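Side-chain contacts in adenosine 5'-monophosphoramidase HNT1 (Candida albicans, PDB 6IQ1), which probably hydrolyses adenosine 5'-monophosphoramidates to AMP, working as a homodimeric nucleotide-binding enzyme of the histidine triad (HINT) family: residues S30-Q35 / A40-I45; S6-K11 / G15-F20; L75-N80 / E84-N89. All blocks are in the same frame, centred on the assembly; numbering follows the deposited sequence.

Contact 1: S30-Q35 / A40-I45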
loop_
_atom_site.group_PDB
_atom_site.type_symbol
_atom_site.label_atom_id
_atom_site.label_comp_id
_atom_site.label_asym_id
_atom_site.label_seq_id
_atom_site.Cartn_x
_atom_site.Cartn_y
_atom_site.Cartn_z
ATOM N N SER D 30 5.909 -2.422 -13.987
ATOM C CA SER D 30 4.548 -1.923 -13.844
ATOM C C SER D 30 3.823 -1.876 -15.188
ATOM O O SER D 30 4.432 -1.704 -16.246
ATOM C CB SER D 30 4.538 -0.540 -13.158
ATOM O OG SER D 30 5.255 0.411 -13.907
ATOM N N PHE D 31 2.501 -2.018 -15.124
ATOM C CA PHE D 31 1.659 -2.213 -16.294
ATOM C C PHE D 31 0.202 -2.000 -15.899
ATOM O O PHE D 31 -0.158 -2.070 -14.719
ATOM C CB PHE D 31 1.857 -3.610 -16.911
ATOM C CG PHE D 31 1.599 -4.751 -15.955
ATOM C CD1 PHE D 31 2.524 -5.088 -14.971
ATOM C CD2 PHE D 31 0.448 -5.504 -16.055
ATOM C CE1 PHE D 31 2.290 -6.147 -14.091
ATOM C CE2 PHE D 31 0.204 -6.575 -15.183
ATOM C CZ PHE D 31 1.119 -6.894 -14.198
ATOM N N LEU D 32 -0.625 -1.735 -16.914
ATOM C CA LEU D 32 -2.053 -1.497 -16.726
ATOM C C LEU D 32 -2.776 -2.745 -16.233
ATOM O O LEU D 32 -2.494 -3.869 -16.667
ATOM C CB LEU D 32 -2.688 -1.054 -18.038
ATOM C CG LEU D 32 -2.489 0.392 -18.483
ATOM C CD1 LEU D 32 -3.087 0.606 -19.882
ATOM C CD2 LEU D 32 -3.092 1.374 -17.477
ATOM N N ASP D 33 -3.730 -2.542 -15.328
ATOM C CA ASP D 33 -4.616 -3.628 -14.939
ATOM C C ASP D 33 -5.639 -3.807 -16.054
ATOM O O ASP D 33 -6.367 -2.866 -16.383
ATOM C CB ASP D 33 -5.293 -3.328 -13.599
ATOM C CG ASP D 33 -5.976 -4.551 -12.996
ATOM O OD1 ASP D 33 -6.786 -5.187 -13.701
ATOM O OD2 ASP D 33 -5.686 -4.895 -11.832
ATOM N N ILE D 34 -5.678 -4.998 -16.662
ATOM C CA ILE D 34 -6.595 -5.204 -17.782
ATOM C C ILE D 34 -8.010 -5.568 -17.346
ATOM O O ILE D 34 -8.894 -5.697 -18.206
ATOM C CB ILE D 34 -6.039 -6.260 -18.753
ATOM C CG1 ILE D 34 -6.137 -7.660 -18.143
ATOM C CG2 ILE D 34 -4.622 -5.905 -19.128
ATOM C CD1 ILE D 34 -5.790 -8.768 -19.124
ATOM N N GLN D 35 -8.264 -5.714 -16.047
ATOM C CA GLN D 35 -9.623 -5.713 -15.499
ATOM C C GLN D 35 -9.762 -4.559 -14.511
ATOM O O GLN D 35 -10.034 -4.776 -13.326
ATOM C CB GLN D 35 -9.955 -7.043 -14.825
ATOM C CG GLN D 35 -9.505 -8.266 -15.613
ATOM C CD GLN D 35 -9.725 -9.584 -14.888
ATOM O OE1 GLN D 35 -8.877 -10.029 -14.122
ATOM N NE2 GLN D 35 -10.857 -10.226 -15.153
ATOM N N ALA D 40 -7.131 4.424 -14.933
ATOM C CA ALA D 40 -5.721 4.058 -15.086
ATOM C C ALA D 40 -5.231 3.258 -13.888
ATOM O O ALA D 40 -4.224 3.590 -13.266
ATOM C CB ALA D 40 -4.865 5.300 -15.295
ATOM N N HIS D 41 -5.989 2.229 -13.529
ATOM C CA HIS D 41 -5.597 1.231 -12.540
ATOM C C HIS D 41 -4.282 0.570 -12.963
ATOM O O HIS D 41 -4.231 -0.140 -13.973
ATOM C CB HIS D 41 -6.738 0.217 -12.407
ATOM C CG HIS D 41 -6.567 -0.798 -11.320
ATOM N ND1 HIS D 41 -7.590 -1.646 -10.943
ATOM C CD2 HIS D 41 -5.508 -1.127 -10.548
ATOM C CE1 HIS D 41 -7.169 -2.451 -9.987
ATOM N NE2 HIS D 41 -5.908 -2.154 -9.726
ATOM N N VAL D 42 -3.210 0.811 -12.213
ATOM C CA VAL D 42 -1.885 0.308 -12.549
ATOM C C VAL D 42 -1.496 -0.733 -11.518
ATOM O O VAL D 42 -1.903 -0.647 -10.357
ATOM C CB VAL D 42 -0.855 1.455 -12.601
ATOM C CG1 VAL D 42 0.572 0.928 -12.840
ATOM C CG2 VAL D 42 -1.252 2.455 -13.673
ATOM N N LEU D 43 -0.746 -1.748 -11.957
ATOM C CA LEU D 43 -0.115 -2.711 -11.065
ATOM C C LEU D 43 1.379 -2.445 -11.038
ATOM O O LEU D 43 1.960 -2.051 -12.047
ATOM C CB LEU D 43 -0.351 -4.158 -11.501
ATOM C CG LEU D 43 -1.804 -4.570 -11.672
ATOM C CD1 LEU D 43 -1.866 -5.892 -12.387
ATOM C CD2 LEU D 43 -2.525 -4.626 -10.322
ATOM N N ILE D 44 1.990 -2.665 -9.874
ATOM C CA ILE D 44 3.414 -2.428 -9.668
ATOM C C ILE D 44 3.963 -3.628 -8.917
ATOM O O ILE D 44 3.511 -3.922 -7.804
ATOM C CB ILE D 44 3.694 -1.141 -8.874
ATOM C CG1 ILE D 44 3.033 0.074 -9.532
ATOM C CG2 ILE D 44 5.188 -0.952 -8.705
ATOM C CD1 ILE D 44 1.669 0.418 -8.957
ATOM N N ILE D 45 4.916 -4.332 -9.520
ATOM C CA ILE D 45 5.376 -5.599 -8.953
ATOM C C ILE D 45 6.899 -5.643 -8.841
ATOM O O ILE D 45 7.625 -5.134 -9.713
ATOM C CB ILE D 45 4.847 -6.792 -9.773
ATOM C CG1 ILE D 45 5.560 -6.904 -11.122
ATOM C CG2 ILE D 45 3.317 -6.689 -9.979
ATOM C CD1 ILE D 45 5.016 -8.037 -11.975
#

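Contact 2: S6-K11 / G15-F20. With ZN (zinc ion), chain H.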
loop_
_atom_site.group_PDB
_atom_site.type_symbol
_atom_site.label_atom_id
_atom_site.label_comp_id
_atom_site.label_asym_id
_atom_site.label_seq_id
_atom_site.Cartn_x
_atom_site.Cartn_y
_atom_site.Cartn_z
ATOM N N SER D 6 5.038 -20.968 -13.332
ATOM C CA SER D 6 3.591 -21.066 -13.503
ATOM C C SER D 6 2.884 -19.794 -13.049
ATOM O O SER D 6 1.681 -19.819 -12.766
ATOM C CB SER D 6 3.041 -22.279 -12.739
ATOM O OG SER D 6 3.278 -22.165 -11.343
ATOM N N CYS D 7 3.618 -18.692 -12.957
ATOM C CA CYS D 7 3.125 -17.449 -12.388
ATOM C C CYS D 7 2.909 -16.458 -13.512
ATOM O O CYS D 7 3.854 -16.113 -14.231
ATOM C CB CYS D 7 4.105 -16.890 -11.357
ATOM S SG CYS D 7 3.759 -15.175 -10.871
ATOM N N ILE D 8 1.668 -15.995 -13.649
ATOM C CA ILE D 8 1.316 -15.069 -14.722
ATOM C C ILE D 8 2.154 -13.799 -14.636
ATOM O O ILE D 8 2.539 -13.234 -15.665
ATOM C CB ILE D 8 -0.207 -14.777 -14.697
ATOM C CG1 ILE D 8 -0.667 -14.111 -15.985
ATOM C CG2 ILE D 8 -0.618 -13.869 -13.543
ATOM C CD1 ILE D 8 -1.241 -15.081 -16.964
ATOM N N PHE D 9 2.488 -13.353 -13.417
ATOM C CA PHE D 9 3.233 -12.107 -13.272
ATOM C C PHE D 9 4.706 -12.300 -13.630
ATOM O O PHE D 9 5.312 -11.423 -14.258
ATOM C CB PHE D 9 3.055 -11.549 -11.857
ATOM C CG PHE D 9 1.733 -10.850 -11.649
ATOM C CD1 PHE D 9 0.827 -10.727 -12.698
ATOM C CD2 PHE D 9 1.385 -10.331 -10.402
ATOM C CE1 PHE D 9 -0.395 -10.093 -12.512
ATOM C CE2 PHE D 9 0.158 -9.692 -10.195
ATOM C CZ PHE D 9 -0.732 -9.573 -11.253
ATOM N N CYS D 10 5.298 -13.436 -13.248
ATOM C CA CYS D 10 6.624 -13.793 -13.759
ATOM C C CYS D 10 6.632 -13.889 -15.288
ATOM O O CYS D 10 7.527 -13.348 -15.946
ATOM C CB CYS D 10 7.090 -15.104 -13.136
ATOM S SG CYS D 10 7.702 -14.935 -11.453
ATOM N N LYS D 11 5.644 -14.580 -15.876
ATOM C CA LYS D 11 5.589 -14.670 -17.333
ATOM C C LYS D 11 5.438 -13.287 -17.962
ATOM O O LYS D 11 6.035 -13.006 -19.009
ATOM C CB LYS D 11 4.434 -15.569 -17.779
ATOM C CG LYS D 11 4.631 -17.072 -17.611
ATOM C CD LYS D 11 3.257 -17.771 -17.604
ATOM C CE LYS D 11 3.355 -19.286 -17.476
ATOM N NZ LYS D 11 2.144 -19.838 -16.788
ATOM N N GLY D 15 7.825 -11.322 -20.563
ATOM C CA GLY D 15 7.259 -11.015 -21.864
ATOM C C GLY D 15 6.630 -12.190 -22.573
ATOM O O GLY D 15 6.317 -12.083 -23.765
ATOM N N GLU D 16 6.447 -13.313 -21.874
ATOM C CA GLU D 16 5.788 -14.488 -22.428
ATOM C C GLU D 16 4.277 -14.338 -22.449
ATOM O O GLU D 16 3.613 -14.990 -23.258
ATOM C CB GLU D 16 6.191 -15.731 -21.631
ATOM C CG GLU D 16 7.705 -16.018 -21.692
ATOM C CD GLU D 16 8.188 -17.029 -20.648
ATOM O OE1 GLU D 16 7.379 -17.452 -19.794
ATOM O OE2 GLU D 16 9.391 -17.393 -20.674
ATOM N N ILE D 17 3.726 -13.479 -21.600
ATOM C CA ILE D 17 2.319 -13.115 -21.678
ATOM C C ILE D 17 2.208 -11.611 -21.894
ATOM O O ILE D 17 2.929 -10.831 -21.253
ATOM C CB ILE D 17 1.556 -13.593 -20.433
ATOM C CG1 ILE D 17 1.133 -15.043 -20.672
ATOM C CG2 ILE D 17 0.323 -12.710 -20.160
ATOM C CD1 ILE D 17 0.572 -15.745 -19.478
ATOM N N PRO D 18 1.335 -11.182 -22.809
ATOM C CA PRO D 18 1.198 -9.753 -23.134
ATOM C C PRO D 18 0.878 -8.874 -21.925
ATOM O O PRO D 18 0.271 -9.321 -20.946
ATOM C CB PRO D 18 0.033 -9.748 -24.129
ATOM C CG PRO D 18 0.048 -11.091 -24.747
ATOM C CD PRO D 18 0.480 -12.027 -23.661
ATOM N N SER D 19 1.265 -7.596 -22.028
ATOM C CA SER D 19 0.986 -6.591 -21.004
ATOM C C SER D 19 1.177 -5.185 -21.569
ATOM O O SER D 19 1.947 -4.973 -22.511
ATOM C CB SER D 19 1.890 -6.776 -19.790
ATOM O OG SER D 19 3.222 -6.344 -20.078
ATOM N N PHE D 20 0.487 -4.218 -20.962
ATOM C CA PHE D 20 0.619 -2.807 -21.340
ATOM C C PHE D 20 1.647 -2.141 -20.423
ATOM O O PHE D 20 1.306 -1.595 -19.370
ATOM C CB PHE D 20 -0.732 -2.107 -21.261
ATOM C CG PHE D 20 -1.753 -2.637 -22.233
ATOM C CD1 PHE D 20 -1.818 -2.151 -23.533
ATOM C CD2 PHE D 20 -2.653 -3.620 -21.846
ATOM C CE1 PHE D 20 -2.756 -2.638 -24.430
ATOM C CE2 PHE D 20 -3.588 -4.108 -22.740
ATOM C CZ PHE D 20 -3.639 -3.614 -24.034
HETATM ZN ZN ZN H . 5.768 -14.592 -9.953
#

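Contact 3: L75-N80 / E84-N89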
loop_
_atom_site.group_PDB
_atom_site.type_symbol
_atom_site.label_atom_id
_atom_site.label_comp_id
_atom_site.label_asym_id
_atom_site.label_seq_id
_atom_site.Cartn_x
_atom_site.Cartn_y
_atom_site.Cartn_z
ATOM N N LEU D 75 0.283 9.689 -14.393
ATOM C CA LEU D 75 -1.173 9.766 -14.373
ATOM C C LEU D 75 -1.702 11.159 -14.038
ATOM O O LEU D 75 -2.918 11.337 -13.991
ATOM C CB LEU D 75 -1.736 8.763 -13.366
ATOM C CG LEU D 75 -1.922 7.291 -13.717
ATOM C CD1 LEU D 75 -0.634 6.637 -14.207
ATOM C CD2 LEU D 75 -2.439 6.580 -12.504
ATOM N N LYS D 76 -0.826 12.128 -13.767
ATOM C CA LYS D 76 -1.154 13.518 -13.442
ATOM C C LYS D 76 -1.842 13.677 -12.091
ATOM O O LYS D 76 -2.260 14.798 -11.746
ATOM C CB LYS D 76 -2.014 14.176 -14.531
ATOM C CG LYS D 76 -1.241 14.646 -15.780
ATOM C CD LYS D 76 -2.189 15.313 -16.783
ATOM C CE LYS D 76 -1.535 16.490 -17.497
ATOM N NZ LYS D 76 -0.838 16.068 -18.748
ATOM N N LEU D 77 -1.969 12.589 -11.315
ATOM C CA LEU D 77 -2.463 12.672 -9.944
ATOM C C LEU D 77 -1.631 13.608 -9.072
ATOM O O LEU D 77 -2.125 14.077 -8.040
ATOM C CB LEU D 77 -2.466 11.286 -9.301
ATOM C CG LEU D 77 -3.374 10.194 -9.885
ATOM C CD1 LEU D 77 -3.056 8.815 -9.309
ATOM C CD2 LEU D 77 -4.822 10.550 -9.631
ATOM N N ASP D 78 -0.378 13.886 -9.444
ATOM C CA ASP D 78 0.445 14.712 -8.569
ATOM C C ASP D 78 0.063 16.180 -8.633
ATOM O O ASP D 78 0.627 16.977 -7.878
ATOM C CB ASP D 78 1.937 14.542 -8.894
ATOM C CG ASP D 78 2.333 15.154 -10.221
ATOM O OD1 ASP D 78 1.549 15.097 -11.185
ATOM O OD2 ASP D 78 3.452 15.696 -10.304
ATOM N N GLU D 79 -0.881 16.547 -9.497
ATOM C CA GLU D 79 -1.223 17.946 -9.706
ATOM C C GLU D 79 -2.233 18.456 -8.690
ATOM O O GLU D 79 -2.389 19.674 -8.555
ATOM C CB GLU D 79 -1.742 18.141 -11.141
ATOM C CG GLU D 79 -0.685 17.782 -12.209
ATOM C CD GLU D 79 -1.023 18.256 -13.622
ATOM O OE1 GLU D 79 -2.099 18.857 -13.833
ATOM O OE2 GLU D 79 -0.199 18.019 -14.530
ATOM N N ASN D 80 -2.893 17.560 -7.955
ATOM C CA ASN D 80 -3.865 17.932 -6.935
ATOM C C ASN D 80 -3.201 17.817 -5.563
ATOM O O ASN D 80 -3.149 16.739 -4.965
ATOM C CB ASN D 80 -5.111 17.063 -7.031
ATOM C CG ASN D 80 -6.109 17.368 -5.937
ATOM O OD1 ASN D 80 -6.057 18.429 -5.305
ATOM N ND2 ASN D 80 -7.024 16.435 -5.697
ATOM N N GLU D 84 -9.219 17.812 -1.302
ATOM C CA GLU D 84 -10.481 17.738 -2.029
ATOM C C GLU D 84 -10.242 17.285 -3.465
ATOM O O GLU D 84 -9.100 17.158 -3.922
ATOM C CB GLU D 84 -11.202 19.085 -2.012
ATOM C CG GLU D 84 -10.971 19.920 -0.738
ATOM C CD GLU D 84 -11.579 19.272 0.513
ATOM O OE1 GLU D 84 -12.630 18.572 0.407
ATOM O OE2 GLU D 84 -10.974 19.452 1.606
ATOM N N GLY D 85 -11.334 17.078 -4.195
ATOM C CA GLY D 85 -11.200 16.684 -5.581
ATOM C C GLY D 85 -10.892 15.205 -5.670
ATOM O O GLY D 85 -11.225 14.423 -4.781
ATOM N N GLU D 86 -10.243 14.810 -6.752
ATOM C CA GLU D 86 -10.057 13.384 -6.916
ATOM C C GLU D 86 -8.788 12.961 -6.164
ATOM O O GLU D 86 -7.882 13.768 -5.912
ATOM C CB GLU D 86 -10.039 13.057 -8.406
ATOM C CG GLU D 86 -9.431 11.787 -8.787
ATOM C CD GLU D 86 -8.687 11.934 -10.125
ATOM O OE1 GLU D 86 -7.843 12.842 -10.319
ATOM O OE2 GLU D 86 -8.837 11.059 -10.929
ATOM N N GLY D 87 -8.760 11.696 -5.756
ATOM C CA GLY D 87 -7.659 11.140 -5.001
ATOM C C GLY D 87 -7.199 9.805 -5.548
ATOM O O GLY D 87 -7.384 9.532 -6.742
ATOM N N TYR D 88 -6.588 8.976 -4.696
ATOM C CA TYR D 88 -6.090 7.671 -5.119
ATOM C C TYR D 88 -5.701 6.826 -3.907
ATOM O O TYR D 88 -5.447 7.339 -2.809
ATOM C CB TYR D 88 -4.908 7.787 -6.103
ATOM C CG TYR D 88 -3.670 8.538 -5.638
ATOM C CD1 TYR D 88 -3.571 9.920 -5.789
ATOM C CD2 TYR D 88 -2.579 7.858 -5.107
ATOM C CE1 TYR D 88 -2.437 10.609 -5.391
ATOM C CE2 TYR D 88 -1.427 8.533 -4.724
ATOM C CZ TYR D 88 -1.361 9.911 -4.863
ATOM O OH TYR D 88 -0.229 10.588 -4.457
ATOM N N ASN D 89 -5.668 5.511 -4.135
ATOM C CA ASN D 89 -5.328 4.523 -3.123
ATOM C C ASN D 89 -4.148 3.665 -3.577
ATOM O O ASN D 89 -4.014 3.342 -4.764
ATOM C CB ASN D 89 -6.528 3.635 -2.817
ATOM C CG ASN D 89 -7.646 4.397 -2.142
ATOM O OD1 ASN D 89 -8.589 4.850 -2.803
ATOM N ND2 ASN D 89 -7.542 4.559 -0.809
HETATM O O HOH W 1 -4.470 13.540 -6.293
#

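Contact 1: S30-Q35 / A40-I45
Phe-31 and Leu-43 meet because Phe-31 CG sits between its own backbone N and carbonyl carbon (chi1 57°), which swings the ring over the neighbouring strand, while Leu-43 CG stands beside its backbone N. The ring crosses the leucine obliquely: Leu-43 CB lies over one face toward the rim, and Leu-43 CD1 is 3.5 Å from Phe-31 CE2. Ile-45 CD1 comes instead to the ring's edge, 3.9 Å from Phe-31 CE1.

Two backbone bonds define Phe-31 and Leu-43 as an antiparallel hydrogen-bonded pair, the shorter and straighter from Leu-43 N to Phe-31 O at 2.8 Å. Past the strand end, Asp-33 N still donates to His-41 O (2.8 Å). There the two side chains run alongside each other, both CG atoms anti to the backbone N. Asp-33 CB lies 3.7 Å from the His-41 ring centroid and 15° off its normal, a CH-pi contact over the face. Asp-33 OD2 rests above the same ring rather than bonding to it; Asp-33 OD1 closes an Asx turn by accepting from Gln-35 N. Asp-33 and Ile-34 probably take part in binding AMP, as in relatives, and His-41 NE2 hydrogen-bonds to His-108 ND1.

This hairpin of strands 28-32 and 42-46 lies between strands 21-24 and 107-112, with Ser-30 and Ile-44 packed on helix 58-74 and Leu-43 and Ile-45 on helix 8-14.

Contact 2: S6-K11 / G15-F20
Lys-11 O and Glu-16 N form the hydrogen bond that closes this contact, 2.9 Å long and bent, with an N-H...O angle of 138°, as the chain turns out of helix 8-14. This is the tight part: here the backbones come closest, with Lys-11 CA and Glu-16 CA 5.1 Å apart. The turn hinges on Gly-15, whose positive phi (83°) reverses the chain at the helix's C-terminal end.

The side chains beyond this backbone turn meet more loosely, on the solvent side, where Glu-16 is exposed and Lys-11 partly so; none of the touching residues is fully buried. Glu-16 crosses Lys-11 at about a right angle, bringing Glu-16 OE1 within 3.5 Å of Lys-11 CG. This is contact with the aliphatic stem: Lys-11 NZ and Glu-16 OE1 are 6.5 Å apart, too far for a salt bridge, because the extended lysine chain carries its amine onward. Ile-17 points toward the helix and slants across the lysine stem, with Ile-17 CD1 3.9 Å from Lys-11 CD. Its end also reaches the Ile-8 side chain at about a right angle, although the modelled spacing of their methyls is doubtful. Ile-17 also touches Ile-12 of helix 8-14.

The N-terminal end of the same helix, apart from this contact, carries the metal. Cys-7 is the N-cap, its SG accepting from Cys-10 N with an angle of 170°; Cys-7 SG also binds the zinc ion, at 2.3 Å. Cys-10 supplies a second thiolate ligand; His-49 and His-104 complete the Cys2His2 site. The short helix thus runs from a CxxC zinc site at its N-terminal end, with Cys-7 as N-cap, to a Schellman motif at Gly-15.

Contact 3: L75-N80 / E84-N89
Asn-80 reaches across to two backbone carbonyls with a single amide nitrogen. Asn-80 ND2 donates to Glu-84 O at 2.8 Å along a fairly straight N-H...O line of 166°, and to Glu-86 O, also 2.8 Å from Asn-80 ND2, along a more bent one of 132°. Both acceptors lie close to the amide plane, and the donor lies in both carbonyl planes, so the two bonds fix the rotation of the amide. Asn-80 CG, anti to the backbone N (chi1 177°), extends the group far enough to span the gap.

Beside these two bonds, Leu-77 packs on Tyr-88. Leu-77 CD1 lies 3.7 Å from Tyr-88 CD1 and 4.1 Å from the ring centroid, an off-centre CH-pi contact, while the other methyl branch turns toward Gly-87 O and the Glu-86 carboxylate. The loop so gripped connects helix 58-74 to strand 87-94 of the HIT domain, with a 3-10 turn at 77-79. A water donates to Leu-77 O at 3.0 Å and only weakly to Glu-86 O.

Further out, Asn-80 OD1 hydrogen-bonds to Thr-82 OG1, which holds the amide from its oxygen end. Thr-72 of helix 58-74 touches both Leu-77 and Tyr-88. Tyr-88 OH hydrogen-bonds to His-54 ND1 of the second subunit, and Tyr-88 and Asn-89 pair antiparallel with a strand of that subunit, continuing the sheet across the dimer interface.

In the fold
The contacts follow one another along the chain, contact 2 first, then 1, then 3, all in the HIT domain fold. Contacts 1 and 2 have centres about 13 Å apart and touch: Phe-9 of the zinc-bound helix packs on Phe-31 and Leu-43, and Leu-32 N lies 3.1 Å from Phe-20 O, a probable hydrogen bond. Contacts 1 and 3 are about 17 Å apart between centres, meet through Leu-75 against Ala-40 and Val-42, and reach the same antiparallel sheet, at inner strands and at 87-94, the strand outermost within this chain. Contacts 2 and 3 do not touch, their centres about 29 Å apart. Contacts 1 and 3 both border the second subunit, which continues the sheet at contact 3.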